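Local coordinates for putative acyl-CoA dehydrogenase (Burkholderia xenovorans, PDB 5JSC), which is a putative flavoprotein of the acyl-CoA dehydrogenase family and binds flavin-adenine dinucleotide, at residues Leu160-Asp165 with Val189-Gly194. Sequence-based numbering, arbitrary orientation.
Sequences LSARED and VFARTG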
loop_
_atom_site.group_PDB
_atom_site.type_symbol
_atom_site.label_atom_id
_atom_site.label_comp_id
_atom_site.label_asym_id
_atom_site.label_seq_id
_atom_site.Cartn_x
_atom_site.Cartn_y
_atom_site.Cartn_z
ATOM N N LEU C 160 22.637 25.610 -19.269
ATOM C CA LEU C 160 24.070 25.861 -19.388
ATOM C C LEU C 160 24.416 26.008 -20.863
ATOM O O LEU C 160 24.092 25.135 -21.671
ATOM C CB LEU C 160 24.885 24.731 -18.753
ATOM C CG LEU C 160 26.397 24.882 -18.959
ATOM C CD1 LEU C 160 26.943 25.907 -18.014
ATOM C CD2 LEU C 160 27.126 23.569 -18.764
ATOM N N SER C 161 25.016 27.134 -21.228
ATOM C CA SER C 161 25.266 27.435 -22.630
ATOM C C SER C 161 26.707 27.128 -23.025
ATOM O O SER C 161 27.640 27.274 -22.232
ATOM C CB SER C 161 24.954 28.903 -22.938
ATOM O OG SER C 161 25.745 29.770 -22.145
ATOM N N ALA C 162 26.878 26.698 -24.270
ATOM C CA ALA C 162 28.199 26.497 -24.855
ATOM C C ALA C 162 28.218 27.236 -26.183
ATOM O O ALA C 162 27.558 26.819 -27.139
ATOM C CB ALA C 162 28.517 25.012 -25.036
ATOM N N ARG C 163 28.965 28.331 -26.234
ATOM C CA ARG C 163 29.027 29.214 -27.391
ATOM C C ARG C 163 30.323 28.975 -28.151
ATOM O O ARG C 163 31.403 28.982 -27.558
ATOM C CB ARG C 163 28.937 30.674 -26.946
ATOM C CG ARG C 163 29.228 31.692 -28.021
ATOM C CD ARG C 163 29.055 33.110 -27.486
ATOM N NE ARG C 163 29.890 33.394 -26.316
ATOM C CZ ARG C 163 31.132 33.869 -26.381
ATOM N NH1 ARG C 163 31.693 34.100 -27.561
ATOM N NH2 ARG C 163 31.818 34.109 -25.271
ATOM N N GLU C 164 30.217 28.785 -29.461
ATOM C CA GLU C 164 31.402 28.529 -30.267
ATOM C C GLU C 164 32.196 29.818 -30.463
ATOM O O GLU C 164 31.644 30.841 -30.883
ATOM C CB GLU C 164 30.996 27.930 -31.612
ATOM C CG GLU C 164 32.117 27.229 -32.357
ATOM C CD GLU C 164 31.608 26.437 -33.547
ATOM O OE1 GLU C 164 30.405 26.562 -33.869
ATOM O OE2 GLU C 164 32.405 25.688 -34.152
ATOM N N ASP C 165 33.496 29.773 -30.148
ATOM C CA ASP C 165 34.400 30.917 -30.327
ATOM C C ASP C 165 35.733 30.394 -30.863
ATOM O O ASP C 165 36.619 30.016 -30.093
ATOM C CB ASP C 165 34.593 31.697 -29.032
ATOM C CG ASP C 165 35.582 32.845 -29.187
ATOM O OD1 ASP C 165 35.636 33.448 -30.282
ATOM O OD2 ASP C 165 36.310 33.144 -28.217
ATOM N N VAL C 189 30.422 17.212 -19.114
ATOM C CA VAL C 189 29.470 18.314 -18.972
ATOM C C VAL C 189 28.572 18.343 -20.198
ATOM O O VAL C 189 29.064 18.329 -21.336
ATOM C CB VAL C 189 30.189 19.666 -18.807
ATOM C CG1 VAL C 189 29.174 20.807 -18.650
ATOM C CG2 VAL C 189 31.148 19.634 -17.622
ATOM N N PHE C 190 27.262 18.431 -19.974
ATOM C CA PHE C 190 26.298 18.565 -21.058
ATOM C C PHE C 190 25.825 20.006 -21.099
ATOM O O PHE C 190 25.481 20.579 -20.060
ATOM C CB PHE C 190 25.131 17.589 -20.877
ATOM C CG PHE C 190 25.579 16.158 -20.861
ATOM C CD1 PHE C 190 26.049 15.581 -19.687
ATOM C CD2 PHE C 190 25.596 15.414 -22.031
ATOM C CE1 PHE C 190 26.506 14.271 -19.670
ATOM C CE2 PHE C 190 26.046 14.100 -22.022
ATOM C CZ PHE C 190 26.506 13.528 -20.838
ATOM N N ALA C 191 25.845 20.603 -22.289
ATOM C CA ALA C 191 25.575 22.028 -22.423
ATOM C C ALA C 191 24.801 22.278 -23.704
ATOM O O ALA C 191 24.882 21.505 -24.661
ATOM C CB ALA C 191 26.878 22.851 -22.432
ATOM N N ARG C 192 24.057 23.385 -23.723
ATOM C CA ARG C 192 23.256 23.730 -24.895
ATOM C C ARG C 192 24.125 24.439 -25.928
ATOM O O ARG C 192 24.580 25.565 -25.704
ATOM C CB ARG C 192 22.066 24.605 -24.511
ATOM C CG ARG C 192 21.209 24.980 -25.720
ATOM C CD ARG C 192 19.849 25.569 -25.303
ATOM N NE ARG C 192 19.218 24.673 -24.340
ATOM C CZ ARG C 192 18.605 23.533 -24.659
ATOM N NH1 ARG C 192 18.497 23.148 -25.925
ATOM N NH2 ARG C 192 18.112 22.764 -23.697
ATOM N N THR C 193 24.329 23.794 -27.072
ATOM C CA THR C 193 25.028 24.412 -28.190
ATOM C C THR C 193 24.085 24.975 -29.246
ATOM O O THR C 193 24.527 25.770 -30.083
ATOM C CB THR C 193 25.992 23.403 -28.836
ATOM O OG1 THR C 193 25.330 22.141 -28.989
ATOM C CG2 THR C 193 27.224 23.217 -27.969
ATOM N N GLY C 194 22.812 24.584 -29.239
ATOM C CA GLY C 194 21.792 25.299 -29.986
ATOM C C GLY C 194 21.520 24.836 -31.399
ATOM O O GLY C 194 20.928 25.597 -32.174
HETATM O O HOH W 1 27.053 26.918 -29.842
#
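Leu160 lays its CD2 methyl across Val189, the two side chains crossing at about a right angle, and CD2 to Val189 CG1 is tight at 3.4 Å. With CG anti to the backbone N (chi1 175°), the Leu160 branch extends along Val189-Ala191, where CD2 also meets Ala191 CB at 3.7 Å. On its other flank Ala191 CB is met by Ala162 CB at 3.8 Å, and Ala162 CB in turn touches Thr193 CG2 at 3.7 Å, completing a row of small apolar contacts. Phe233 of strand 228-233 touches both Leu160 and Val189, while Phe205 packs on Ala162.

Two backbone hydrogen bonds fix the register, both using Arg192. Arg192 N donates to Leu160 O over 2.7 Å, almost straight at hydrogen (174°). Ala162 N reaches Arg192 O at 2.9 Å from above the carbonyl plane. They make a single bridge between Ser161 and Arg192; the axes of the two short strands cross at 70°, so they part on both sides of this bridge. Beyond it, one water donates to both Ala162 O and Thr193 O.

The bridge therefore links two strands of the middle domain that belong to different sheets: Ser161 and Arg163 pair with strand 168-179, whereas Val189 and Ala191 pair with strand 202-208. Arg192 sends its guanidinium away from Leu160-Asp165, and NH2 bonds Ala156 O and Met158 O while NH1 bonds Gly198 O. Chemically, the direct cross-strand polar grip is confined to main-chain atoms and the contacts between side chains are apolar, which implies a join whose register is set by the backbone and whose apolar side is lined by Leu160, Ala162, Val189 and Ala191, with Phe233 and Phe205 against it.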